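Local coordinates for protein glycerol dehydrogenase (Bacillus coagulans, PDB 6CSJ) that probably catalyses the NAD-dependent oxidation of glycerol and related polyols, and in this double mutant has acquired D-lactate dehydrogenase activity, at residues E264-H267 with E273-A276; E295-C300 with L305-G310. The protein carries 2 engineered substitutions. All blocks are in the same frame, centred on the assembly; numbering follows the deposited sequence.

Contact 1: residues E264-H267 with E273-A276; sequences EETH and EKVA
Lys-274 reaches from the first turns of helix 271-285 to Thr-266 in the preceding loop, an example of a long basic side chain tying a loop to the helix that follows it. Just before it, Glu-273 turns to other partners: its carboxylate forms a salt bridge with Arg-163 and accepts a hydrogen bond from the backbone N of Tyr-270. At Lys-274 the chain runs extended through chi2 and then bends at chi3 (-64°) and chi4, which brings NZ over the carbonyl group of Thr-266. NZ donates to Thr-266 O at 3.2 Å, approaching from above the carbonyl plane, 37° out of it. A water accepts from Lys-274 NZ at 2.8 Å and donates to Thr-266 OG1 at 2.7 Å, lying also at the edge of the His-267 ring. With Met-269 O as a further acceptor, the ammonium group has three oxygen partners, which are likely to steady its charge. Thr-266 OG1, accepting from the water, has Leu-263 O and Leu-260 O as acceptors for its single proton. Nearer the lysine backbone, the side chains cross obliquely, with Lys-274 CD 4.1 Å from Thr-266 CB. Cut back to an alanine, this position would probably leave the carbonyl oxygens of Thr-266 and Met-269 without their lysine donor and the bridging water one mate short. Next along, Val-275 points elsewhere, its side chain resting on His-254 and His-257. The contact thus closes the connection between helices 252-259 and 271-285: Lys-274 also touches His-257 of the former, while Thr-266 packs on Leu-312 and Val-314 of a later loop.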
ATOM      1  N   GLU A 264      -3.510 -20.101   6.958  1.00 38.38           N
ATOM      2  CA  GLU A 264      -2.076 -20.245   6.654  1.00 41.94           C
ATOM      3  C   GLU A 264      -1.773 -20.325   5.151  1.00 36.64           C
ATOM      4  O   GLU A 264      -0.789 -19.753   4.682  1.00 30.63           O
ATOM      5  CB  GLU A 264      -1.499 -21.483   7.379  1.00 46.72           C
ATOM      6  CG  GLU A 264      -2.268 -22.785   7.172  1.00 56.63           C
ATOM      7  CD  GLU A 264      -2.297 -23.687   8.404  1.00 61.64           C
ATOM      8  OE1 GLU A 264      -2.518 -23.222   9.550  1.00 53.40           O
ATOM      9  OE2 GLU A 264      -2.103 -24.881   8.198  1.00 52.57           O
ATOM     10  N   GLU A 265      -2.635 -21.020   4.405  1.00 39.94           N
ATOM     11  CA  GLU A 265      -2.533 -21.085   2.928  1.00 44.29           C
ATOM     12  C   GLU A 265      -2.516 -19.713   2.217  1.00 39.02           C
ATOM     13  O   GLU A 265      -2.032 -19.628   1.091  1.00 52.64           O
ATOM     14  CB  GLU A 265      -3.673 -21.918   2.310  1.00 45.86           C
ATOM     15  CG  GLU A 265      -4.052 -23.222   2.968  1.00 45.77           C
ATOM     16  CD  GLU A 265      -5.339 -23.138   3.791  1.00 47.05           C
ATOM     17  OE1 GLU A 265      -5.356 -22.499   4.879  1.00 50.23           O
ATOM     18  OE2 GLU A 265      -6.326 -23.742   3.359  1.00 45.68           O
ATOM     19  N   THR A 266      -3.048 -18.659   2.847  1.00 34.17           N
ATOM     20  CA  THR A 266      -3.087 -17.327   2.230  1.00 35.34           C
ATOM     21  C   THR A 266      -1.858 -16.462   2.499  1.00 34.86           C
ATOM     22  O   THR A 266      -1.775 -15.359   1.946  1.00 37.69           O
ATOM     23  CB  THR A 266      -4.322 -16.521   2.679  1.00 33.11           C
ATOM     24  OG1 THR A 266      -4.178 -16.122   4.051  1.00 29.51           O
ATOM     25  CG2 THR A 266      -5.581 -17.341   2.510  1.00 36.02           C
ATOM     26  N   HIS A 267      -0.923 -16.934   3.328  1.00 33.35           N
ATOM     27  CA  HIS A 267       0.312 -16.181   3.615  1.00 38.74           C
ATOM     28  C   HIS A 267       1.214 -15.969   2.383  1.00 35.12           C
ATOM     29  O   HIS A 267       1.927 -14.983   2.314  1.00 33.70           O
ATOM     30  CB  HIS A 267       1.117 -16.827   4.753  1.00 41.58           C
ATOM     31  CG  HIS A 267       0.437 -16.768   6.088  1.00 49.99           C
ATOM     32  ND1 HIS A 267       0.846 -17.520   7.169  1.00 57.42           N
ATOM     33  CD2 HIS A 267      -0.640 -16.064   6.512  1.00 58.03           C
ATOM     34  CE1 HIS A 267       0.061 -17.268   8.202  1.00 57.42           C
ATOM     35  NE2 HIS A 267      -0.848 -16.384   7.830  1.00 48.89           N
ATOM     36  N   GLU A 273      -3.644  -8.456  -3.211  1.00 19.75           N
ATOM     37  CA  GLU A 273      -4.393  -9.609  -3.711  1.00 19.80           C
ATOM     38  C   GLU A 273      -5.471 -10.016  -2.706  1.00 21.59           C
ATOM     39  O   GLU A 273      -6.619 -10.253  -3.077  1.00 20.64           O
ATOM     40  CB  GLU A 273      -3.450 -10.782  -4.008  1.00 20.23           C
ATOM     41  CG  GLU A 273      -2.497 -10.502  -5.172  1.00 21.48           C
ATOM     42  CD  GLU A 273      -1.415 -11.558  -5.364  1.00 23.99           C
ATOM     43  OE1 GLU A 273      -1.017 -12.232  -4.385  1.00 23.01           O
ATOM     44  OE2 GLU A 273      -0.940 -11.692  -6.513  1.00 23.76           O
ATOM     45  N   LYS A 274      -5.108 -10.061  -1.427  1.00 21.84           N
ATOM     46  CA  LYS A 274      -6.071 -10.360  -0.371  1.00 23.15           C
ATOM     47  C   LYS A 274      -7.074  -9.221  -0.155  1.00 22.08           C
ATOM     48  O   LYS A 274      -8.246  -9.487   0.127  1.00 19.60           O
ATOM     49  CB  LYS A 274      -5.369 -10.734   0.932  1.00 24.34           C
ATOM     50  CG  LYS A 274      -4.721 -12.116   0.853  1.00 27.88           C
ATOM     51  CD  LYS A 274      -3.928 -12.488   2.104  1.00 26.58           C
ATOM     52  CE  LYS A 274      -2.740 -11.568   2.336  1.00 28.06           C
ATOM     53  NZ  LYS A 274      -1.579 -12.315   2.885  1.00 28.42           N
ATOM     54  N   VAL A 275      -6.622  -7.975  -0.293  1.00 21.17           N
ATOM     55  CA  VAL A 275      -7.519  -6.821  -0.206  1.00 21.96           C
ATOM     56  C   VAL A 275      -8.562  -6.852  -1.335  1.00 23.34           C
ATOM     57  O   VAL A 275      -9.710  -6.463  -1.115  1.00 22.89           O
ATOM     58  CB  VAL A 275      -6.732  -5.479  -0.175  1.00 21.17           C
ATOM     59  CG1 VAL A 275      -7.638  -4.269  -0.367  1.00 23.16           C
ATOM     60  CG2 VAL A 275      -5.992  -5.345   1.144  1.00 22.19           C
ATOM     61  N   ALA A 276      -8.178  -7.325  -2.523  1.00 24.07           N
ATOM     62  CA  ALA A 276      -9.130  -7.455  -3.642  1.00 24.10           C
ATOM     63  C   ALA A 276     -10.310  -8.351  -3.274  1.00 20.03           C
ATOM     64  O   ALA A 276     -11.459  -8.005  -3.552  1.00 14.98           O
ATOM     65  CB  ALA A 276      -8.443  -7.999  -4.885  1.00 25.89           C
TER
HETATM   66  O   HOH W   1      -2.804 -13.956   4.855  1.00 19.57           O

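Contact 2: residues E295-C300 with L305-G310; sequences EVVSFC and LPVTLG
Cys-300 meets both Leu-305 and Val-307, so that one small side chain fills the angle between a helix and the irregular segment that follows it. Its CB lies 3.5 Å from Val-307 CG1 and 3.7 Å from Leu-305 CB. With SG beside the backbone N (chi1 -70°), the sulfur faces Leu-305 and comes within 3.9 Å of Leu-305 CB. On one side of this centre Val-297 crosses Val-307 at about a right angle, the two CG1 methyls 4.1 Å apart. Elsewhere Phe-299 swings its ring away from its own N (chi1 170°), and Phe-299 CE2 approaches Leu-305 CD1 obliquely at 4.0 Å.

The backbone adds Leu-305 N to Cys-300 O, at 2.9 Å and an N-H...O angle of 146°. This six-to-one bond, at the end of helix 290-303, is of the kind seen in a Schellman motif, and the apolar contact of Cys-300 with Leu-305 is the hydrophobic pairing such helix ends often carry.

Asp-311 accepts from Val-307 N through OD2 and, by its own backbone N, bonds to Thr-308 OG1, while Leu-309 N is held by Asp-356 of helix 345-365. That helix also backs the valines, with Tyr-362 against Val-297 and Lys-363 against Val-307, while Leu-173 of helix 162-173 packs on Phe-299 and Cys-300, and helix 197-221 supplies Gln-210 and Ile-211 to the phenylalanine.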
ATOM      1  N   GLU A 295     -18.950  -5.480 -12.079  1.00 18.83           N
ATOM      2  CA  GLU A 295     -17.854  -4.641 -12.562  1.00 21.32           C
ATOM      3  C   GLU A 295     -16.529  -4.955 -11.832  1.00 23.01           C
ATOM      4  O   GLU A 295     -15.484  -5.035 -12.476  1.00 25.87           O
ATOM      5  CB  GLU A 295     -18.209  -3.154 -12.447  1.00 18.87           C
ATOM      6  CG  GLU A 295     -17.120  -2.216 -12.937  1.00 21.09           C
ATOM      7  CD  GLU A 295     -17.574  -0.782 -13.057  1.00 24.63           C
ATOM      8  OE1 GLU A 295     -18.117  -0.425 -14.127  1.00 44.20           O
ATOM      9  OE2 GLU A 295     -17.383  -0.001 -12.098  1.00 22.27           O
ATOM     10  N   VAL A 296     -16.585  -5.157 -10.513  1.00 19.84           N
ATOM     11  CA  VAL A 296     -15.400  -5.511  -9.721  1.00 19.66           C
ATOM     12  C   VAL A 296     -14.880  -6.911 -10.054  1.00 20.96           C
ATOM     13  O   VAL A 296     -13.675  -7.095 -10.258  1.00 19.71           O
ATOM     14  CB  VAL A 296     -15.671  -5.394  -8.193  1.00 18.81           C
ATOM     15  CG1 VAL A 296     -14.541  -6.010  -7.371  1.00 17.69           C
ATOM     16  CG2 VAL A 296     -15.853  -3.928  -7.816  1.00 19.30           C
ATOM     17  N   VAL A 297     -15.771  -7.895 -10.093  1.00 22.27           N
ATOM     18  CA  VAL A 297     -15.359  -9.275 -10.354  1.00 24.90           C
ATOM     19  C   VAL A 297     -14.768  -9.379 -11.762  1.00 27.37           C
ATOM     20  O   VAL A 297     -13.755 -10.049 -11.964  1.00 26.10           O
ATOM     21  CB  VAL A 297     -16.521 -10.275 -10.183  1.00 24.55           C
ATOM     22  CG1 VAL A 297     -16.099 -11.689 -10.590  1.00 23.46           C
ATOM     23  CG2 VAL A 297     -17.016 -10.273  -8.733  1.00 28.76           C
ATOM     24  N   SER A 298     -15.403  -8.690 -12.718  1.00 29.50           N
ATOM     25  CA  SER A 298     -14.959  -8.664 -14.110  1.00 30.42           C
ATOM     26  C   SER A 298     -13.556  -8.058 -14.243  1.00 31.52           C
ATOM     27  O   SER A 298     -12.675  -8.637 -14.893  1.00 27.71           O
ATOM     28  CB  SER A 298     -15.950  -7.882 -14.972  1.00 32.12           C
ATOM     29  OG  SER A 298     -15.532  -7.836 -16.329  1.00 43.97           O
ATOM     30  N   PHE A 299     -13.355  -6.899 -13.627  1.00 26.70           N
ATOM     31  CA  PHE A 299     -12.041  -6.286 -13.590  1.00 22.54           C
ATOM     32  C   PHE A 299     -10.986  -7.226 -12.989  1.00 22.34           C
ATOM     33  O   PHE A 299      -9.897  -7.372 -13.555  1.00 19.28           O
ATOM     34  CB  PHE A 299     -12.043  -4.963 -12.816  1.00 20.50           C
ATOM     35  CG  PHE A 299     -10.671  -4.440 -12.559  1.00 19.58           C
ATOM     36  CD1 PHE A 299      -9.929  -3.916 -13.605  1.00 21.41           C
ATOM     37  CD2 PHE A 299     -10.084  -4.547 -11.299  1.00 19.96           C
ATOM     38  CE1 PHE A 299      -8.629  -3.464 -13.394  1.00 25.49           C
ATOM     39  CE2 PHE A 299      -8.789  -4.097 -11.080  1.00 20.24           C
ATOM     40  CZ  PHE A 299      -8.062  -3.551 -12.124  1.00 23.16           C
ATOM     41  N   CYS A 300     -11.306  -7.849 -11.853  1.00 20.77           N
ATOM     42  CA  CYS A 300     -10.365  -8.751 -11.173  1.00 21.68           C
ATOM     43  C   CYS A 300      -9.984  -9.941 -12.061  1.00 20.76           C
ATOM     44  O   CYS A 300      -8.803 -10.287 -12.171  1.00 25.23           O
ATOM     45  CB  CYS A 300     -10.923  -9.235  -9.829  1.00 22.74           C
ATOM     46  SG  CYS A 300     -11.022  -7.994  -8.503  1.00 20.78           S
ATOM     47  N   LEU A 305      -6.560 -10.875 -10.475  1.00 23.27           N
ATOM     48  CA  LEU A 305      -6.766 -10.724  -9.037  1.00 21.95           C
ATOM     49  C   LEU A 305      -7.725 -11.821  -8.540  1.00 22.60           C
ATOM     50  O   LEU A 305      -8.607 -12.250  -9.279  1.00 24.55           O
ATOM     51  CB  LEU A 305      -7.341  -9.333  -8.725  1.00 22.69           C
ATOM     52  CG  LEU A 305      -6.343  -8.176  -8.808  1.00 22.75           C
ATOM     53  CD1 LEU A 305      -7.069  -6.846  -8.696  1.00 24.86           C
ATOM     54  CD2 LEU A 305      -5.264  -8.289  -7.739  1.00 20.84           C
ATOM     55  N   PRO A 306      -7.563 -12.273  -7.286  1.00 22.38           N
ATOM     56  CA  PRO A 306      -8.433 -13.328  -6.754  1.00 24.44           C
ATOM     57  C   PRO A 306      -9.866 -12.858  -6.450  1.00 24.14           C
ATOM     58  O   PRO A 306     -10.060 -11.755  -5.932  1.00 23.92           O
ATOM     59  CB  PRO A 306      -7.710 -13.749  -5.468  1.00 24.23           C
ATOM     60  CG  PRO A 306      -6.969 -12.536  -5.047  1.00 23.62           C
ATOM     61  CD  PRO A 306      -6.525 -11.880  -6.312  1.00 23.60           C
ATOM     62  N   VAL A 307     -10.850 -13.692  -6.803  1.00 27.18           N
ATOM     63  CA  VAL A 307     -12.270 -13.472  -6.451  1.00 22.88           C
ATOM     64  C   VAL A 307     -12.904 -14.652  -5.674  1.00 21.33           C
ATOM     65  O   VAL A 307     -14.115 -14.684  -5.479  1.00 19.86           O
ATOM     66  CB  VAL A 307     -13.122 -13.151  -7.699  1.00 22.24           C
ATOM     67  CG1 VAL A 307     -12.615 -11.891  -8.371  1.00 21.58           C
ATOM     68  CG2 VAL A 307     -13.150 -14.321  -8.694  1.00 23.48           C
ATOM     69  N   THR A 308     -12.089 -15.609  -5.238  1.00 20.52           N
ATOM     70  CA  THR A 308     -12.537 -16.702  -4.383  1.00 20.76           C
ATOM     71  C   THR A 308     -11.468 -16.986  -3.328  1.00 22.72           C
ATOM     72  O   THR A 308     -10.327 -16.531  -3.444  1.00 22.87           O
ATOM     73  CB  THR A 308     -12.786 -17.992  -5.189  1.00 19.12           C
ATOM     74  OG1 THR A 308     -11.544 -18.492  -5.705  1.00 19.30           O
ATOM     75  CG2 THR A 308     -13.744 -17.752  -6.332  1.00 18.10           C
ATOM     76  N   LEU A 309     -11.857 -17.750  -2.312  1.00 26.14           N
ATOM     77  CA  LEU A 309     -10.911 -18.284  -1.330  1.00 29.25           C
ATOM     78  C   LEU A 309      -9.938 -19.262  -1.982  1.00 29.44           C
ATOM     79  O   LEU A 309      -8.764 -19.296  -1.620  1.00 33.74           O
ATOM     80  CB  LEU A 309     -11.656 -18.942  -0.162  1.00 29.41           C
ATOM     81  CG  LEU A 309     -12.411 -17.950   0.724  1.00 30.22           C
ATOM     82  CD1 LEU A 309     -13.372 -18.694   1.643  1.00 31.82           C
ATOM     83  CD2 LEU A 309     -11.447 -17.080   1.529  1.00 29.61           C
ATOM     84  N   GLY A 310     -10.423 -20.037  -2.949  1.00 30.79           N
ATOM     85  CA  GLY A 310      -9.572 -20.875  -3.801  1.00 30.78           C
ATOM     86  C   GLY A 310      -8.430 -20.113  -4.448  1.00 30.18           C
ATOM     87  O   GLY A 310      -7.284 -20.556  -4.393  1.00 26.74           O
TER

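How the contacts relate
Contacts 1 and 2 follow each other along the chain, the first closing before the second opens, and their centres lie 13 Å apart in the helical part of the molecule, on the same side of its centre. Both fold a loop against a helix, but by different means: contact 1 through a charged group and a water, contact 2 through buried apolar side chains and one backbone bond at the helix end. They touch directly where helix 271-285 meets the 305-310 loop: Ala-276 CB is 4.2 Å from both Leu-305 CB and Pro-306 O. Contact 1 is the more central, about 14 Å from the chain centre to its own centre, against 19 Å for contact 2.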